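Local atomic coordinates of alginate lyase AlgAT5 (Defluviitalea, PDB entry 5ZQI), a protein that probably cleaves the polysaccharide alginate by beta-elimination, as a polysaccharide lyase of family 7 with a beta-sandwich fold. Residues A[116-125]-A[236-246]; A[175-183]-A[194-205]. One frame throughout, in Å; residues are numbered along the deposited sequence.

Interaction 1. Residues A[116-125]-A[236-246]; sequences SSYPRCELRE and YFKAGMYTQSN. With SO4 (sulfate ion), chain B.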
loop_
_atom_site.group_PDB
_atom_site.type_symbol
_atom_site.label_atom_id
_atom_site.label_comp_id
_atom_site.label_asym_id
_atom_site.label_seq_id
_atom_site.Cartn_x
_atom_site.Cartn_y
_atom_site.Cartn_z
ATOM N N SER A 116 -0.437 -13.652 -7.764
ATOM C CA SER A 116 -0.065 -13.541 -6.363
ATOM C C SER A 116 -0.731 -14.634 -5.545
ATOM O O SER A 116 -1.813 -15.117 -5.879
ATOM C CB SER A 116 -0.456 -12.195 -5.749
ATOM O OG SER A 116 -0.062 -12.128 -4.373
ATOM N N SER A 117 -0.077 -15.002 -4.446
ATOM C CA SER A 117 -0.652 -15.929 -3.486
ATOM C C SER A 117 -1.128 -15.228 -2.223
ATOM O O SER A 117 -1.578 -15.893 -1.290
ATOM C CB SER A 117 0.367 -17.009 -3.100
ATOM O OG SER A 117 0.695 -17.831 -4.203
ATOM N N TYR A 118 -1.053 -13.906 -2.171
ATOM C CA TYR A 118 -1.412 -13.153 -0.979
ATOM C C TYR A 118 -2.579 -12.213 -1.255
ATOM O O TYR A 118 -2.648 -11.603 -2.337
ATOM C CB TYR A 118 -0.202 -12.344 -0.494
ATOM C CG TYR A 118 0.961 -13.166 0.018
ATOM C CD1 TYR A 118 0.766 -14.263 0.844
ATOM C CD2 TYR A 118 2.266 -12.821 -0.303
ATOM C CE1 TYR A 118 1.844 -14.985 1.332
ATOM C CE2 TYR A 118 3.329 -13.534 0.182
ATOM C CZ TYR A 118 3.115 -14.605 0.989
ATOM O OH TYR A 118 4.190 -15.318 1.481
ATOM N N PRO A 119 -3.486 -12.101 -0.286
ATOM C CA PRO A 119 -4.657 -11.221 -0.443
ATOM C C PRO A 119 -4.354 -9.772 -0.125
ATOM O O PRO A 119 -3.432 -9.445 0.624
ATOM C CB PRO A 119 -5.634 -11.798 0.578
ATOM C CG PRO A 119 -4.719 -12.320 1.697
ATOM C CD PRO A 119 -3.486 -12.818 1.009
ATOM N N ARG A 120 -5.175 -8.897 -0.698
ATOM C CA ARG A 120 -4.971 -7.474 -0.507
ATOM C C ARG A 120 -6.291 -6.722 -0.485
ATOM O O ARG A 120 -7.289 -7.149 -1.051
ATOM C CB ARG A 120 -4.077 -6.873 -1.607
ATOM C CG ARG A 120 -4.771 -6.686 -2.926
ATOM C CD ARG A 120 -3.788 -6.370 -4.023
ATOM N NE ARG A 120 -3.077 -7.544 -4.501
ATOM C CZ ARG A 120 -1.764 -7.623 -4.724
ATOM N NH1 ARG A 120 -0.959 -6.611 -4.452
ATOM N NH2 ARG A 120 -1.288 -8.739 -5.227
ATOM N N CYS A 121 -6.247 -5.554 0.169
ATOM C CA CYS A 121 -7.233 -4.482 -0.002
ATOM C C CYS A 121 -6.391 -3.238 -0.266
ATOM O O CYS A 121 -5.828 -2.654 0.676
ATOM C CB CYS A 121 -8.124 -4.327 1.199
ATOM S SG CYS A 121 -9.470 -3.188 0.792
ATOM N N GLU A 122 -6.214 -2.906 -1.555
ATOM C CA GLU A 122 -5.095 -2.061 -1.948
ATOM C C GLU A 122 -5.432 -1.179 -3.131
ATOM O O GLU A 122 -6.047 -1.638 -4.104
ATOM C CB GLU A 122 -3.880 -2.941 -2.301
ATOM C CG GLU A 122 -2.518 -2.216 -2.179
ATOM C CD GLU A 122 -1.332 -3.070 -2.617
ATOM O OE1 GLU A 122 -1.490 -3.940 -3.505
ATOM O OE2 GLU A 122 -0.209 -2.894 -2.075
ATOM N N LEU A 123 -4.999 0.081 -3.032
ATOM C CA LEU A 123 -5.145 1.051 -4.109
ATOM C C LEU A 123 -3.975 0.967 -5.101
ATOM O O LEU A 123 -2.825 0.810 -4.715
ATOM C CB LEU A 123 -5.233 2.479 -3.537
ATOM C CG LEU A 123 -6.389 2.767 -2.584
ATOM C CD1 LEU A 123 -6.141 4.099 -1.860
ATOM C CD2 LEU A 123 -7.696 2.777 -3.271
ATOM N N ARG A 124 -4.296 1.103 -6.390
ATOM C CA ARG A 124 -3.358 1.079 -7.510
ATOM C C ARG A 124 -3.462 2.400 -8.259
ATOM O O ARG A 124 -4.561 2.839 -8.600
ATOM C CB ARG A 124 -3.685 -0.100 -8.412
ATOM C CG ARG A 124 -2.709 -0.444 -9.546
ATOM C CD ARG A 124 -2.905 0.424 -10.787
ATOM N NE ARG A 124 -2.267 -0.239 -11.934
ATOM C CZ ARG A 124 -1.426 0.327 -12.783
ATOM N NH1 ARG A 124 -0.911 -0.404 -13.775
ATOM N NH2 ARG A 124 -1.136 1.616 -12.689
ATOM N N GLU A 125 -2.319 3.041 -8.492
ATOM C CA GLU A 125 -2.299 4.385 -9.045
ATOM C C GLU A 125 -2.857 4.443 -10.457
ATOM O O GLU A 125 -2.418 3.710 -11.334
ATOM C CB GLU A 125 -0.839 4.890 -9.057
ATOM C CG GLU A 125 -0.726 6.360 -9.432
ATOM C CD GLU A 125 0.650 6.825 -9.782
ATOM O OE1 GLU A 125 1.618 6.063 -9.609
ATOM O OE2 GLU A 125 0.775 8.002 -10.197
ATOM N N TYR A 236 4.343 2.333 -11.040
ATOM C CA TYR A 236 3.168 2.955 -10.445
ATOM C C TYR A 236 3.166 2.689 -8.944
ATOM O O TYR A 236 3.768 1.733 -8.446
ATOM C CB TYR A 236 1.877 2.442 -11.099
ATOM C CG TYR A 236 1.719 0.932 -11.146
ATOM C CD1 TYR A 236 2.274 0.177 -12.189
ATOM C CD2 TYR A 236 0.998 0.262 -10.178
ATOM C CE1 TYR A 236 2.136 -1.179 -12.223
ATOM C CE2 TYR A 236 0.863 -1.114 -10.212
ATOM C CZ TYR A 236 1.411 -1.812 -11.256
ATOM O OH TYR A 236 1.258 -3.181 -11.313
ATOM N N PHE A 237 2.478 3.567 -8.230
ATOM C CA PHE A 237 2.369 3.462 -6.780
ATOM C C PHE A 237 1.203 2.567 -6.374
ATOM O O PHE A 237 0.198 2.446 -7.101
ATOM C CB PHE A 237 2.181 4.851 -6.133
ATOM C CG PHE A 237 3.415 5.735 -6.181
ATOM C CD1 PHE A 237 4.600 5.348 -5.574
ATOM C CD2 PHE A 237 3.356 6.976 -6.790
ATOM C CE1 PHE A 237 5.729 6.159 -5.627
ATOM C CE2 PHE A 237 4.482 7.807 -6.825
ATOM C CZ PHE A 237 5.652 7.399 -6.225
ATOM N N LYS A 238 1.334 1.985 -5.171
ATOM C CA LYS A 238 0.247 1.281 -4.504
ATOM C C LYS A 238 0.244 1.642 -3.033
ATOM O O LYS A 238 1.295 1.904 -2.473
ATOM C CB LYS A 238 0.360 -0.256 -4.608
ATOM C CG LYS A 238 0.600 -0.759 -6.031
ATOM C CD LYS A 238 0.303 -2.254 -6.101
ATOM C CE LYS A 238 -1.228 -2.403 -6.349
ATOM N NZ LYS A 238 -1.730 -3.789 -6.239
ATOM N N ALA A 239 -0.942 1.641 -2.409
ATOM C CA ALA A 239 -1.055 1.909 -0.978
ATOM C C ALA A 239 -2.289 1.189 -0.457
ATOM O O ALA A 239 -3.298 1.063 -1.160
ATOM C CB ALA A 239 -1.169 3.412 -0.699
ATOM N N GLY A 240 -2.221 0.761 0.794
ATOM C CA GLY A 240 -3.307 0.053 1.429
ATOM C C GLY A 240 -2.759 -1.082 2.254
ATOM O O GLY A 240 -1.742 -0.917 2.952
ATOM N N MET A 241 -3.405 -2.246 2.155
ATOM C CA MET A 241 -3.000 -3.428 2.915
ATOM C C MET A 241 -2.801 -4.627 2.008
ATOM O O MET A 241 -3.739 -5.067 1.337
ATOM C CB MET A 241 -4.057 -3.741 4.000
ATOM C CG MET A 241 -3.852 -5.052 4.765
ATOM S SD MET A 241 -2.184 -5.264 5.451
ATOM C CE MET A 241 -2.065 -3.807 6.499
ATOM N N TYR A 242 -1.584 -5.163 2.003
ATOM C CA TYR A 242 -1.194 -6.351 1.225
ATOM C C TYR A 242 -0.667 -7.360 2.232
ATOM O O TYR A 242 0.468 -7.245 2.713
ATOM C CB TYR A 242 -0.174 -5.966 0.166
ATOM C CG TYR A 242 0.244 -7.027 -0.816
ATOM C CD1 TYR A 242 -0.540 -8.153 -1.062
ATOM C CD2 TYR A 242 1.428 -6.889 -1.514
ATOM C CE1 TYR A 242 -0.155 -9.108 -1.997
ATOM C CE2 TYR A 242 1.813 -7.829 -2.423
ATOM C CZ TYR A 242 1.022 -8.919 -2.663
ATOM O OH TYR A 242 1.433 -9.884 -3.593
ATOM N N THR A 243 -1.532 -8.295 2.624
ATOM C CA THR A 243 -1.226 -9.222 3.716
ATOM C C THR A 243 -0.347 -10.362 3.228
ATOM O O THR A 243 -0.778 -11.155 2.391
ATOM C CB THR A 243 -2.519 -9.756 4.310
ATOM O OG1 THR A 243 -3.292 -8.627 4.776
ATOM C CG2 THR A 243 -2.242 -10.677 5.489
ATOM N N GLN A 244 0.868 -10.489 3.774
ATOM C CA GLN A 244 1.811 -11.501 3.273
ATOM C C GLN A 244 1.655 -12.820 4.025
ATOM O O GLN A 244 2.612 -13.396 4.529
ATOM C CB GLN A 244 3.251 -11.013 3.353
ATOM C CG GLN A 244 3.474 -9.636 2.797
ATOM C CD GLN A 244 3.338 -9.586 1.313
ATOM O OE1 GLN A 244 4.192 -10.110 0.604
ATOM N NE2 GLN A 244 2.284 -8.946 0.826
ATOM N N SER A 245 0.431 -13.311 4.099
ATOM C CA SER A 245 0.182 -14.639 4.634
ATOM C C SER A 245 -1.067 -15.210 3.992
ATOM O O SER A 245 -1.814 -14.512 3.308
ATOM C CB SER A 245 0.071 -14.611 6.157
ATOM O OG SER A 245 0.098 -15.954 6.597
ATOM N N ASN A 246 -1.259 -16.503 4.193
ATOM C CA ASN A 246 -2.414 -17.253 3.708
ATOM C C ASN A 246 -2.476 -18.543 4.520
ATOM O O ASN A 246 -1.664 -18.769 5.425
ATOM C CB ASN A 246 -2.298 -17.456 2.196
ATOM C CG ASN A 246 -1.046 -18.236 1.800
ATOM O OD1 ASN A 246 -0.695 -19.204 2.448
ATOM N ND2 ASN A 246 -0.364 -17.790 0.753
HETATM S S SO4 B . 7.465 -14.039 1.353
HETATM O O1 SO4 B . 8.262 -14.933 2.194
HETATM O O2 SO4 B . 8.342 -13.214 0.524
HETATM O O3 SO4 B . 6.572 -14.824 0.507
HETATM O O4 SO4 B . 6.672 -13.139 2.189
HETATM O O HOH W 1 -4.641 -2.749 -6.352
#

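Interaction 2. Residues A[175-183]-A[194-205]; sequences MIRLEGNHL and DLDTDYELGTRF. With SO4 (sulfate ion), chain B.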
loop_
_atom_site.group_PDB
_atom_site.type_symbol
_atom_site.label_atom_id
_atom_site.label_comp_id
_atom_site.label_asym_id
_atom_site.label_seq_id
_atom_site.Cartn_x
_atom_site.Cartn_y
_atom_site.Cartn_z
ATOM N N MET A 175 8.861 -2.282 -1.574
ATOM C CA MET A 175 7.703 -2.401 -0.712
ATOM C C MET A 175 8.040 -1.936 0.702
ATOM O O MET A 175 9.144 -2.178 1.208
ATOM C CB MET A 175 7.158 -3.843 -0.643
ATOM C CG MET A 175 6.823 -4.441 -2.009
ATOM S SD MET A 175 5.799 -5.909 -1.969
ATOM C CE MET A 175 6.891 -6.977 -1.048
ATOM N N ILE A 176 7.080 -1.258 1.325
ATOM C CA ILE A 176 7.144 -0.891 2.733
ATOM C C ILE A 176 6.551 -2.048 3.525
ATOM O O ILE A 176 5.355 -2.312 3.441
ATOM C CB ILE A 176 6.402 0.423 2.995
ATOM C CG1 ILE A 176 6.849 1.512 2.005
ATOM C CG2 ILE A 176 6.612 0.879 4.461
ATOM C CD1 ILE A 176 8.340 1.843 1.997
ATOM N N ARG A 177 7.377 -2.709 4.329
ATOM C CA ARG A 177 7.046 -4.010 4.895
ATOM C C ARG A 177 7.211 -3.976 6.407
ATOM O O ARG A 177 8.222 -3.488 6.923
ATOM C CB ARG A 177 7.942 -5.074 4.286
ATOM C CG ARG A 177 7.560 -6.503 4.621
ATOM C CD ARG A 177 8.328 -7.484 3.693
ATOM N NE ARG A 177 8.010 -8.860 4.067
ATOM C CZ ARG A 177 7.505 -9.785 3.264
ATOM N NH1 ARG A 177 7.354 -9.544 1.980
ATOM N NH2 ARG A 177 7.220 -10.969 3.756
ATOM N N LEU A 178 6.237 -4.540 7.111
ATOM C CA LEU A 178 6.308 -4.746 8.556
ATOM C C LEU A 178 6.303 -6.242 8.829
ATOM O O LEU A 178 5.405 -6.951 8.370
ATOM C CB LEU A 178 5.154 -4.071 9.277
ATOM C CG LEU A 178 5.248 -4.186 10.800
ATOM C CD1 LEU A 178 6.354 -3.364 11.422
ATOM C CD2 LEU A 178 3.879 -3.810 11.411
ATOM N N GLU A 179 7.293 -6.712 9.581
ATOM C CA GLU A 179 7.373 -8.090 10.061
ATOM C C GLU A 179 7.476 -7.950 11.580
ATOM O O GLU A 179 8.530 -7.581 12.096
ATOM C CB GLU A 179 8.568 -8.831 9.468
ATOM C CG GLU A 179 8.512 -8.906 7.960
ATOM C CD GLU A 179 9.607 -9.700 7.336
ATOM O OE1 GLU A 179 10.641 -9.987 7.986
ATOM O OE2 GLU A 179 9.462 -10.027 6.138
ATOM N N GLY A 180 6.402 -8.214 12.288
ATOM C CA GLY A 180 6.403 -8.015 13.735
ATOM C C GLY A 180 6.624 -6.555 14.097
ATOM O O GLY A 180 5.851 -5.676 13.686
ATOM N N ASN A 181 7.687 -6.264 14.861
ATOM C CA ASN A 181 8.056 -4.898 15.206
ATOM C C ASN A 181 9.105 -4.288 14.275
ATOM O O ASN A 181 9.592 -3.186 14.549
ATOM C CB ASN A 181 8.570 -4.849 16.663
ATOM C CG ASN A 181 7.565 -5.369 17.660
ATOM O OD1 ASN A 181 7.781 -6.401 18.305
ATOM N ND2 ASN A 181 6.467 -4.640 17.827
ATOM N N HIS A 182 9.408 -4.953 13.160
ATOM C CA HIS A 182 10.469 -4.571 12.228
ATOM C C HIS A 182 9.868 -3.998 10.942
ATOM O O HIS A 182 9.335 -4.729 10.095
ATOM C CB HIS A 182 11.348 -5.789 11.937
ATOM C CG HIS A 182 12.505 -5.498 11.042
ATOM N ND1 HIS A 182 13.182 -6.488 10.359
ATOM C CD2 HIS A 182 13.145 -4.339 10.768
ATOM C CE1 HIS A 182 14.188 -5.941 9.701
ATOM N NE2 HIS A 182 14.178 -4.640 9.919
ATOM N N LEU A 183 9.977 -2.670 10.786
ATOM C CA LEU A 183 9.480 -1.935 9.628
ATOM C C LEU A 183 10.668 -1.575 8.748
ATOM O O LEU A 183 11.611 -0.946 9.222
ATOM C CB LEU A 183 8.748 -0.690 10.112
ATOM C CG LEU A 183 8.060 0.118 9.039
ATOM C CD1 LEU A 183 6.836 -0.579 8.450
ATOM C CD2 LEU A 183 7.617 1.512 9.524
ATOM N N ASP A 194 16.366 -0.389 7.049
ATOM C CA ASP A 194 15.435 -0.276 8.156
ATOM C C ASP A 194 14.740 1.076 8.161
ATOM O O ASP A 194 15.356 2.111 7.895
ATOM C CB ASP A 194 16.196 -0.457 9.475
ATOM C CG ASP A 194 16.581 -1.896 9.752
ATOM O OD1 ASP A 194 16.114 -2.803 9.019
ATOM O OD2 ASP A 194 17.364 -2.111 10.696
ATOM N N LEU A 195 13.450 1.065 8.479
ATOM C CA LEU A 195 12.749 2.281 8.856
ATOM C C LEU A 195 12.599 2.396 10.373
ATOM O O LEU A 195 12.802 3.471 10.921
ATOM C CB LEU A 195 11.368 2.341 8.180
ATOM C CG LEU A 195 11.360 2.222 6.654
ATOM C CD1 LEU A 195 9.921 2.311 6.130
ATOM C CD2 LEU A 195 12.222 3.311 5.994
ATOM N N ASP A 196 12.266 1.302 11.056
ATOM C CA ASP A 196 11.986 1.324 12.485
ATOM C C ASP A 196 12.146 -0.099 12.992
ATOM O O ASP A 196 11.396 -0.983 12.575
ATOM C CB ASP A 196 10.562 1.845 12.753
ATOM C CG ASP A 196 10.316 2.210 14.195
ATOM O OD1 ASP A 196 11.045 1.716 15.085
ATOM O OD2 ASP A 196 9.366 3.001 14.456
ATOM N N THR A 197 13.077 -0.326 13.909
ATOM C CA THR A 197 13.256 -1.651 14.483
ATOM C C THR A 197 12.451 -1.858 15.766
ATOM O O THR A 197 12.544 -2.929 16.387
ATOM C CB THR A 197 14.739 -1.929 14.785
ATOM O OG1 THR A 197 15.271 -0.896 15.622
ATOM C CG2 THR A 197 15.545 -2.011 13.494
ATOM N N ASP A 198 11.613 -0.890 16.143
ATOM C CA ASP A 198 10.831 -0.945 17.370
ATOM C C ASP A 198 9.429 -0.404 17.094
ATOM O O ASP A 198 8.929 0.472 17.794
ATOM C CB ASP A 198 11.534 -0.163 18.477
ATOM C CG ASP A 198 10.805 -0.225 19.827
ATOM O OD1 ASP A 198 10.404 -1.327 20.287
ATOM O OD2 ASP A 198 10.669 0.856 20.456
ATOM N N TYR A 199 8.776 -0.901 16.046
ATOM C CA TYR A 199 7.474 -0.392 15.652
ATOM C C TYR A 199 6.374 -1.084 16.449
ATOM O O TYR A 199 6.226 -2.312 16.391
ATOM C CB TYR A 199 7.197 -0.574 14.152
ATOM C CG TYR A 199 5.848 -0.006 13.772
ATOM C CD1 TYR A 199 5.696 1.350 13.560
ATOM C CD2 TYR A 199 4.733 -0.817 13.659
ATOM C CE1 TYR A 199 4.475 1.888 13.249
ATOM C CE2 TYR A 199 3.500 -0.281 13.365
ATOM C CZ TYR A 199 3.371 1.078 13.194
ATOM O OH TYR A 199 2.136 1.624 12.930
ATOM N N GLU A 200 5.595 -0.293 17.183
ATOM C CA GLU A 200 4.463 -0.799 17.946
ATOM C C GLU A 200 3.162 -0.542 17.195
ATOM O O GLU A 200 2.924 0.565 16.720
ATOM C CB GLU A 200 4.406 -0.150 19.329
ATOM C CG GLU A 200 5.609 -0.388 20.199
ATOM C CD GLU A 200 5.472 0.293 21.550
ATOM O OE1 GLU A 200 4.315 0.540 21.969
ATOM O OE2 GLU A 200 6.515 0.584 22.186
ATOM N N LEU A 201 2.327 -1.570 17.096
ATOM C CA LEU A 201 1.070 -1.446 16.379
ATOM C C LEU A 201 0.289 -0.261 16.927
ATOM O O LEU A 201 0.265 -0.013 18.141
ATOM C CB LEU A 201 0.233 -2.719 16.489
ATOM C CG LEU A 201 0.747 -3.937 15.702
ATOM C CD1 LEU A 201 -0.153 -5.121 16.103
ATOM C CD2 LEU A 201 0.796 -3.706 14.232
ATOM N N GLY A 202 -0.371 0.454 16.024
ATOM C CA GLY A 202 -1.141 1.624 16.367
ATOM C C GLY A 202 -0.387 2.930 16.303
ATOM O O GLY A 202 -0.994 3.979 16.506
ATOM N N THR A 203 0.903 2.899 15.994
ATOM C CA THR A 203 1.726 4.096 15.975
ATOM C C THR A 203 1.616 4.766 14.599
ATOM O O THR A 203 1.950 4.161 13.568
ATOM C CB THR A 203 3.180 3.754 16.308
ATOM O OG1 THR A 203 3.260 3.104 17.590
ATOM C CG2 THR A 203 4.023 5.054 16.333
ATOM N N ARG A 204 1.171 6.022 14.585
ATOM C CA ARG A 204 1.087 6.797 13.354
ATOM C C ARG A 204 2.483 7.165 12.859
ATOM O O ARG A 204 3.355 7.566 13.635
ATOM C CB ARG A 204 0.248 8.069 13.598
ATOM C CG ARG A 204 -0.245 8.781 12.332
ATOM C CD ARG A 204 -1.365 9.757 12.646
ATOM N NE ARG A 204 -1.573 10.699 11.562
ATOM C CZ ARG A 204 -2.494 11.637 11.561
ATOM N NH1 ARG A 204 -3.302 11.776 12.607
ATOM N NH2 ARG A 204 -2.633 12.428 10.501
ATOM N N PHE A 205 2.691 7.007 11.553
ATOM C CA PHE A 205 3.950 7.407 10.933
ATOM C C PHE A 205 3.684 7.914 9.523
ATOM O O PHE A 205 2.654 7.603 8.903
ATOM C CB PHE A 205 4.993 6.260 10.881
ATOM C CG PHE A 205 4.624 5.093 10.014
ATOM C CD1 PHE A 205 3.955 4.045 10.538
ATOM C CD2 PHE A 205 5.030 4.991 8.681
ATOM C CE1 PHE A 205 3.625 2.902 9.754
ATOM C CE2 PHE A 205 4.700 3.889 7.918
ATOM C CZ PHE A 205 3.950 2.863 8.451
HETATM S S SO4 B . 7.465 -14.039 1.353
HETATM O O1 SO4 B . 8.262 -14.933 2.194
HETATM O O2 SO4 B . 8.342 -13.214 0.524
HETATM O O3 SO4 B . 6.572 -14.824 0.507
HETATM O O4 SO4 B . 6.672 -13.139 2.189
HETATM O O HOH W 2 4.354 -4.204 15.278
#

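Interaction 1. Residues A[116-125]-A[236-246]
Glu122 OE1 is gripped by two cationic side chains that reach it from opposite faces of its carboxylate. Lys238 NZ lies 2.7 Å from Glu122 OE1 and comes from above the carboxylate plane. Arg120 NH1 bonds the same oxygen on its syn side, with OE1 in the guanidinium plane. The shared anion probably offsets the closeness of the two cations. Water 1 joins Lys238 NZ to Glu122 O. The Arg120 guanidinium also lies flat on the Tyr242 ring, with centres 3.9 Å apart and planes at 25°. Gln244 NE2 sits over the opposite face of that ring and bonds back to Tyr242 O. At the ring edge, Ser116 OG is 2.8 Å from Tyr242 OH in a hydrogen bond. A second stack puts the Arg124 guanidinium over the centre of the Tyr236 ring, with CZ 3.5 Å from the centroid. The Arg124 chain bends at chi2 (-82°), which folds its end across the ring. Gln244 CA makes a CH-pi contact over the Tyr118 ring, and Tyr118 OH donates to sulfate O3. The backbones pair antiparallel, and Gly240 sits at a corner where a side chain would collide with Cys121 O. RCELR and YFKAGMYTQ resemble conserved motifs that line the catalytic cleft in family relatives. Glu122 OE2 bonds Gln165 of strand 160-167, which flanks strands 236-239 and 241-243. Strand 67-70 pairs with 120-127 on its other side. Leu123 and Phe237 pack on strand 256-269 of the second sheet.

Interaction 2. Residues A[175-183]-A[194-205]
Leu183 CD2 sits over one face of the Phe205 ring, 4.1 Å from its centroid and offset toward the rim. Tyr199 OH lies at the edge of the same ring, in plane. The His182 ring meets Asp194 edge-on: NE2 donates to Asp194 OD1 at 2.8 Å, almost straight at 172°. It comes from above the carboxylate plane, and the two planes are nearly perpendicular. His182 CG is anti to the backbone N (chi1 -177°), and the ring thereby reaches Asp194 although its CB points away. Asn181 ND2 donates to Tyr199 O at 2.7 Å. Leu195 N and Asp196 N both bond Leu183 O, which makes a classic beta bulge. Both methyls of Leu178 touch Tyr199 CD2. On the other side of strand 175-179, Arg177 NH2 donates to sulfate O4 at 2.7 Å. Arg177 NE forms a salt bridge with Glu179 OE2, and NH1 forms another with Glu186 of strand 182-187. A leucine in place of Arg177 would probably leave Glu179 and Glu186 without their cationic mate and the sulfate without this donor. Strand 172-179 pairs with 160-167 and 182-187. Leu183, Leu195 and Tyr199 pack on Tyr220 of strand 215-220 in the facing sheet.

From the N terminus, the chain first passes 116-125 on strand 120-127. It then runs through 175-183 and, after the short hairpin of strands 182-187 and 190-194, reaches 194-205. Interaction 2 closes this small loop of ten residues. Interaction 1 closes only at 236-246, across 110 residues, so interaction 2 is nested inside it. Their centres are about 17 Å apart. Interaction 1 joins strands within one sheet of the sandwich. Interaction 2 lies farther along that sheet, where loop 194-205 leads to strand 205-212 of the other. The two meet where Gln244 packs on Arg177 and where both contribute to the sulfate site, together with Lys158.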